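Local coordinates for protein azurocidin (Homo sapiens, PDB 1FY1) that binds heparin and bacterial lipopolysaccharide, kills many Gram-negative bacteria and attracts monocytes and fibroblasts, as a neutrophil granule homolog of the serine proteases, at residues P13-I18 with G176-C181; H32-M37 with D96-L101. The protein carries 2 engineered substitutions. All coordinates share one frame; numbering follows the deposited sequence.

How the interactions relate
From the N terminus, residues 13-18 run into and form the start of the first strand of the N-terminal barrel. The chain then forms the hairpin that carries residues 32-37, crosses the remaining strands of that barrel and leaves strand 91-95 into the loop 96-101, which returns to the hairpin turn and closes interaction 2. Only after the chain has entered the C-terminal half does 176-181 come back to 13-18 and close interaction 1, so the loop of interaction 2 is nested inside that of interaction 1. The first contact joins the two halves of the chymotrypsin-like fold and the second pins a surface loop to one barrel. They meet where Ala16 CB packs on Val36 CG1, 4.0 Å apart.

Interaction 1: P13-I18 with G176-C181; sequences PFLASI and GTPLVC
A chi1 of 48° sets CG of Phe14 between the backbone N and the carbonyl carbon, the crowded position, and this swings the ring out from 13-18 toward Pro178 and Val180. Leu15 sets off to the side of the contact, and an unstaggered chi1, -143°, lets the rest of its chain carry CD1 to Thr177 and Pro178.

Two neighbouring atoms of the Phe14 ring do the touching. CE1 of Phe14 lies 4.0 Å from CG of Pro178, and CZ of Phe14 lies 4.1 Å from CG1 of Val180, the methyl of that valine that meets the ring. Both partners approach the ring obliquely, so this is apolar packing without a stacked geometry. Beside it, CD1 of Leu15 rests 4.1 Å from CD of Pro178, leaving the proline ring touched at adjacent carbons by two consecutive residues of 13-18. The same methyl of Leu15 is 4.0 Å from OG1 of Thr177. That hydroxyl is engaged elsewhere, in a hydrogen bond with the carbonyl O of Ala126, and offers Leu15 only a van der Waals surface.

The contact is small and made by side chains alone, the two segments lying in different sheets. It belongs to the interface between the two barrels of the chymotrypsin fold, close to the centre of the molecule. Residues 176-181 directly follow the place where active relatives carry the nucleophilic serine, which is a glycine in this protein. Strand 15-20 pairs with strand 23-32 in the first barrel, with Phe14 also touching Leu108 and Leu15 touching Trp128. Strand 178-181 runs antiparallel between strands 122-127 and 184-192 of the second sheet, where Cys181 is disulfide-bonded to Cys123.

Interaction 2: H32-M37 with D96-L101; sequences HARFVM and DREANL. With NAG (2-acetamido-2-deoxy-beta-D-glucopyranose), chain C.
Arg34 and Glu98 meet at the tip of a beta hairpin of the N-terminal barrel, where a type I turn from His32 to Phe35 joins strands 23-32 and 35-38. Their side chains cross at about a right angle, and the guanidinium and carboxylate planes are 65° apart. NH2 of Arg34 touches the aliphatic CG of Glu98 at 3.6 Å. Its distance to OE2 of Glu98, 4.4 Å, is beyond a salt bridge, though the opposite charges probably still attract. A bend at chi3 (-79°) turns the guanidinium so that one face lies over the backbone N of Glu98, offset toward the rim.

The backbone supplies the firmer link: N of Ala99 donates to O of Ala33 at 2.8 Å, almost perfectly straight, while CB of Ala33 packs against the carboxylate carbon of Glu98. The turn lies within the region that possesses antibiotic activity.

The CB of Arg97 is directed away from the hairpin turn. Asn100 carries an N-linked GlcNAc on ND2, and Arg97 spans from this sugar to Asp96: NH2 of Arg97 gives the sugar O6 a bent hydrogen bond (134°), whereas NH1 of Arg97 makes a salt bridge to OD2 of Asp96 at 3.0 Å, on its syn lone pair and in the guanidinium plane.

Interaction 1: P13-I18 with G176-C181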
loop_
_atom_site.group_PDB
_atom_site.type_symbol
_atom_site.label_atom_id
_atom_site.label_comp_id
_atom_site.label_asym_id
_atom_site.label_seq_id
_atom_site.Cartn_x
_atom_site.Cartn_y
_atom_site.Cartn_z
ATOM N N PRO A 13 -1.097 11.190 5.518
ATOM C CA PRO A 13 0.266 11.561 5.390
ATOM C C PRO A 13 1.316 10.455 5.401
ATOM O O PRO A 13 2.532 10.728 5.346
ATOM C CB PRO A 13 0.530 12.631 6.454
ATOM C CG PRO A 13 -0.740 12.720 7.321
ATOM C CD PRO A 13 -1.715 11.643 6.808
ATOM N N PHE A 14 0.854 9.225 5.495
ATOM C CA PHE A 14 1.712 8.056 5.538
ATOM C C PHE A 14 1.957 7.473 4.174
ATOM O O PHE A 14 2.863 6.685 3.925
ATOM C CB PHE A 14 1.054 6.978 6.445
ATOM C CG PHE A 14 -0.408 6.726 6.152
ATOM C CD1 PHE A 14 -0.841 5.961 5.061
ATOM C CD2 PHE A 14 -1.384 7.235 7.010
ATOM C CE1 PHE A 14 -2.200 5.725 4.828
ATOM C CE2 PHE A 14 -2.743 6.997 6.796
ATOM C CZ PHE A 14 -3.155 6.253 5.694
ATOM N N LEU A 15 1.104 7.923 3.319
ATOM C CA LEU A 15 1.015 7.488 1.966
ATOM C C LEU A 15 2.209 7.799 1.077
ATOM O O LEU A 15 2.679 8.931 0.992
ATOM C CB LEU A 15 -0.260 8.122 1.416
ATOM C CG LEU A 15 -1.000 7.206 0.475
ATOM C CD1 LEU A 15 -1.377 5.928 1.249
ATOM C CD2 LEU A 15 -2.248 7.918 -0.040
ATOM N N ALA A 16 2.657 6.746 0.376
ATOM C CA ALA A 16 3.749 6.801 -0.582
ATOM C C ALA A 16 3.285 6.530 -2.017
ATOM O O ALA A 16 2.318 5.798 -2.300
ATOM C CB ALA A 16 4.859 5.836 -0.211
ATOM N N SER A 17 4.071 7.105 -2.925
ATOM C CA SER A 17 3.897 6.966 -4.345
ATOM C C SER A 17 5.199 6.451 -4.941
ATOM O O SER A 17 6.231 7.149 -4.941
ATOM C CB SER A 17 3.542 8.288 -5.020
ATOM O OG SER A 17 3.455 8.098 -6.420
ATOM N N ILE A 18 5.146 5.195 -5.396
ATOM C CA ILE A 18 6.286 4.545 -6.029
ATOM C C ILE A 18 6.315 4.865 -7.545
ATOM O O ILE A 18 5.329 4.658 -8.297
ATOM C CB ILE A 18 6.481 3.069 -5.665
ATOM C CG1 ILE A 18 6.737 2.910 -4.159
ATOM C CG2 ILE A 18 7.660 2.500 -6.452
ATOM C CD1 ILE A 18 5.459 2.818 -3.382
ATOM N N GLY A 176 -0.237 -2.231 -3.445
ATOM C CA GLY A 176 0.754 -1.822 -2.443
ATOM C C GLY A 176 0.190 -0.890 -1.391
ATOM O O GLY A 176 0.754 -0.730 -0.310
ATOM N N THR A 177 -0.947 -0.297 -1.699
ATOM C CA THR A 177 -1.591 0.655 -0.803
ATOM C C THR A 177 -2.238 -0.045 0.372
ATOM O O THR A 177 -2.807 -1.135 0.247
ATOM C CB THR A 177 -2.563 1.585 -1.565
ATOM O OG1 THR A 177 -2.714 2.802 -0.884
ATOM C CG2 THR A 177 -3.909 0.903 -1.653
ATOM N N PRO A 178 -2.174 0.588 1.514
ATOM C CA PRO A 178 -2.708 0.005 2.726
ATOM C C PRO A 178 -4.179 0.139 3.096
ATOM O O PRO A 178 -4.828 1.148 2.923
ATOM C CB PRO A 178 -1.933 0.713 3.821
ATOM C CG PRO A 178 -1.607 2.073 3.263
ATOM C CD PRO A 178 -1.555 1.898 1.760
ATOM N N LEU A 179 -4.664 -0.913 3.726
ATOM C CA LEU A 179 -5.988 -0.975 4.296
ATOM C C LEU A 179 -5.854 -0.591 5.765
ATOM O O LEU A 179 -5.162 -1.246 6.509
ATOM C CB LEU A 179 -6.455 -2.424 4.230
ATOM C CG LEU A 179 -7.736 -2.692 4.965
ATOM C CD1 LEU A 179 -8.906 -1.964 4.306
ATOM C CD2 LEU A 179 -7.975 -4.193 4.990
ATOM N N VAL A 180 -6.441 0.496 6.199
ATOM C CA VAL A 180 -6.322 0.830 7.574
ATOM C C VAL A 180 -7.655 0.615 8.290
ATOM O O VAL A 180 -8.691 1.089 7.835
ATOM C CB VAL A 180 -5.714 2.210 7.785
ATOM C CG1 VAL A 180 -4.812 2.615 6.643
ATOM C CG2 VAL A 180 -6.693 3.282 8.104
ATOM N N CYS A 181 -7.631 -0.111 9.405
ATOM C CA CYS A 181 -8.812 -0.385 10.228
ATOM C C CYS A 181 -8.392 -0.142 11.648
ATOM O O CYS A 181 -7.406 -0.690 12.102
ATOM C CB CYS A 181 -9.297 -1.827 10.246
ATOM S SG CYS A 181 -9.266 -2.641 8.654
#

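Interaction 2: H32-M37 with D96-L101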
loop_
_atom_site.group_PDB
_atom_site.type_symbol
_atom_site.label_atom_id
_atom_site.label_comp_id
_atom_site.label_asym_id
_atom_site.label_seq_id
_atom_site.Cartn_x
_atom_site.Cartn_y
_atom_site.Cartn_z
ATOM N N HIS A 32 8.301 3.300 9.067
ATOM C CA HIS A 32 9.494 3.586 9.828
ATOM C C HIS A 32 10.223 4.687 9.068
ATOM O O HIS A 32 10.171 4.719 7.851
ATOM C CB HIS A 32 10.348 2.308 9.897
ATOM C CG HIS A 32 11.680 2.503 10.583
ATOM N ND1 HIS A 32 11.840 2.281 11.950
ATOM C CD2 HIS A 32 12.886 2.912 10.093
ATOM C CE1 HIS A 32 13.101 2.532 12.247
ATOM N NE2 HIS A 32 13.748 2.922 11.163
ATOM N N ALA A 33 10.892 5.596 9.738
ATOM C CA ALA A 33 11.575 6.701 9.029
ATOM C C ALA A 33 12.480 6.313 7.892
ATOM O O ALA A 33 12.988 7.175 7.165
ATOM C CB ALA A 33 12.405 7.543 9.985
ATOM N N ARG A 34 12.674 5.017 7.707
ATOM C CA ARG A 34 13.572 4.571 6.662
ATOM C C ARG A 34 12.971 3.432 5.830
ATOM O O ARG A 34 13.568 2.919 4.897
ATOM C CB ARG A 34 14.853 4.186 7.396
ATOM C CG ARG A 34 16.076 3.938 6.558
ATOM C CD ARG A 34 17.216 3.566 7.474
ATOM N NE ARG A 34 17.836 4.699 8.147
ATOM C CZ ARG A 34 18.963 5.273 7.681
ATOM N NH1 ARG A 34 19.567 4.831 6.571
ATOM N NH2 ARG A 34 19.506 6.305 8.333
ATOM N N PHE A 35 11.730 3.056 6.124
ATOM C CA PHE A 35 11.104 2.000 5.340
ATOM C C PHE A 35 9.700 2.312 4.869
ATOM O O PHE A 35 8.959 3.017 5.544
ATOM C CB PHE A 35 11.047 0.699 6.126
ATOM C CG PHE A 35 12.411 0.172 6.389
ATOM C CD1 PHE A 35 13.130 0.593 7.508
ATOM C CD2 PHE A 35 12.977 -0.757 5.514
ATOM C CE1 PHE A 35 14.396 0.067 7.759
ATOM C CE2 PHE A 35 14.235 -1.305 5.768
ATOM C CZ PHE A 35 14.939 -0.892 6.901
ATOM N N VAL A 36 9.357 1.692 3.733
ATOM C CA VAL A 36 8.060 1.838 3.108
ATOM C C VAL A 36 7.627 0.443 2.826
ATOM O O VAL A 36 8.430 -0.341 2.314
ATOM C CB VAL A 36 8.096 2.672 1.778
ATOM C CG1 VAL A 36 6.841 2.505 0.949
ATOM C CG2 VAL A 36 8.211 4.162 2.043
ATOM N N MET A 37 6.388 0.139 3.228
ATOM C CA MET A 37 5.810 -1.179 3.046
ATOM C C MET A 37 4.998 -1.172 1.761
ATOM O O MET A 37 4.296 -0.238 1.460
ATOM C CB MET A 37 4.997 -1.564 4.292
ATOM C CG MET A 37 4.497 -2.977 4.278
ATOM S SD MET A 37 3.485 -3.347 5.747
ATOM C CE MET A 37 2.174 -2.103 5.720
ATOM N N ASP A 96 17.250 5.537 0.942
ATOM C CA ASP A 96 18.635 5.981 0.950
ATOM C C ASP A 96 18.993 6.829 2.177
ATOM O O ASP A 96 20.160 6.983 2.532
ATOM C CB ASP A 96 18.931 6.769 -0.351
ATOM C CG ASP A 96 17.972 7.917 -0.627
ATOM O OD1 ASP A 96 16.900 7.790 -1.205
ATOM O OD2 ASP A 96 18.389 9.055 -0.119
ATOM N N ARG A 97 17.979 7.384 2.839
ATOM C CA ARG A 97 18.205 8.219 4.010
ATOM C C ARG A 97 16.922 8.436 4.818
ATOM O O ARG A 97 15.831 8.166 4.339
ATOM C CB ARG A 97 18.753 9.547 3.549
ATOM C CG ARG A 97 17.708 10.388 2.829
ATOM C CD ARG A 97 18.354 11.487 2.003
ATOM N NE ARG A 97 17.415 12.523 1.621
ATOM C CZ ARG A 97 16.631 12.469 0.555
ATOM N NH1 ARG A 97 16.635 11.434 -0.284
ATOM N NH2 ARG A 97 15.807 13.483 0.324
ATOM N N GLU A 98 17.064 8.927 6.053
ATOM C CA GLU A 98 15.925 9.169 6.933
ATOM C C GLU A 98 14.935 10.185 6.456
ATOM O O GLU A 98 15.275 11.325 6.182
ATOM C CB GLU A 98 16.288 9.574 8.378
ATOM C CG GLU A 98 16.739 8.394 9.253
ATOM C CD GLU A 98 16.405 8.585 10.702
ATOM O OE1 GLU A 98 15.959 9.635 11.160
ATOM O OE2 GLU A 98 16.604 7.485 11.396
ATOM N N ALA A 99 13.694 9.790 6.456
ATOM C CA ALA A 99 12.675 10.698 6.082
ATOM C C ALA A 99 12.444 11.677 7.215
ATOM O O ALA A 99 12.420 11.316 8.394
ATOM C CB ALA A 99 11.389 9.959 5.713
ATOM N N ASN A 100 12.300 12.940 6.839
ATOM C CA ASN A 100 12.011 13.998 7.779
ATOM C C ASN A 100 10.534 13.938 8.050
ATOM O O ASN A 100 9.748 14.003 7.106
ATOM C CB ASN A 100 12.376 15.380 7.200
ATOM C CG ASN A 100 13.681 15.991 7.669
ATOM O OD1 ASN A 100 13.801 16.380 8.848
ATOM N ND2 ASN A 100 14.628 16.155 6.734
ATOM N N LEU A 101 10.179 13.777 9.318
ATOM C CA LEU A 101 8.791 13.695 9.763
ATOM C C LEU A 101 8.143 15.061 9.832
ATOM O O LEU A 101 8.390 15.814 10.777
ATOM C CB LEU A 101 8.753 13.046 11.136
ATOM C CG LEU A 101 8.809 11.541 11.059
ATOM C CD1 LEU A 101 7.381 11.035 11.069
ATOM C CD2 LEU A 101 9.437 11.130 9.735
HETATM C C1 NAG C . 14.876 17.312 5.895
HETATM C C2 NAG C . 16.155 18.176 5.949
HETATM C C3 NAG C . 16.726 18.430 4.512
HETATM C C4 NAG C . 16.643 17.280 3.467
HETATM C C5 NAG C . 15.174 16.819 3.505
HETATM C C6 NAG C . 14.762 15.779 2.445
HETATM C C7 NAG C . 16.471 20.180 7.428
HETATM C C8 NAG C . 16.001 21.655 7.508
HETATM N N2 NAG C . 15.800 19.514 6.479
HETATM O O3 NAG C . 18.061 18.855 4.651
HETATM O O4 NAG C . 17.062 17.714 2.113
HETATM O O5 NAG C . 14.989 16.351 4.858
HETATM O O6 NAG C . 15.331 14.475 2.718
HETATM O O7 NAG C . 17.636 19.845 7.653
#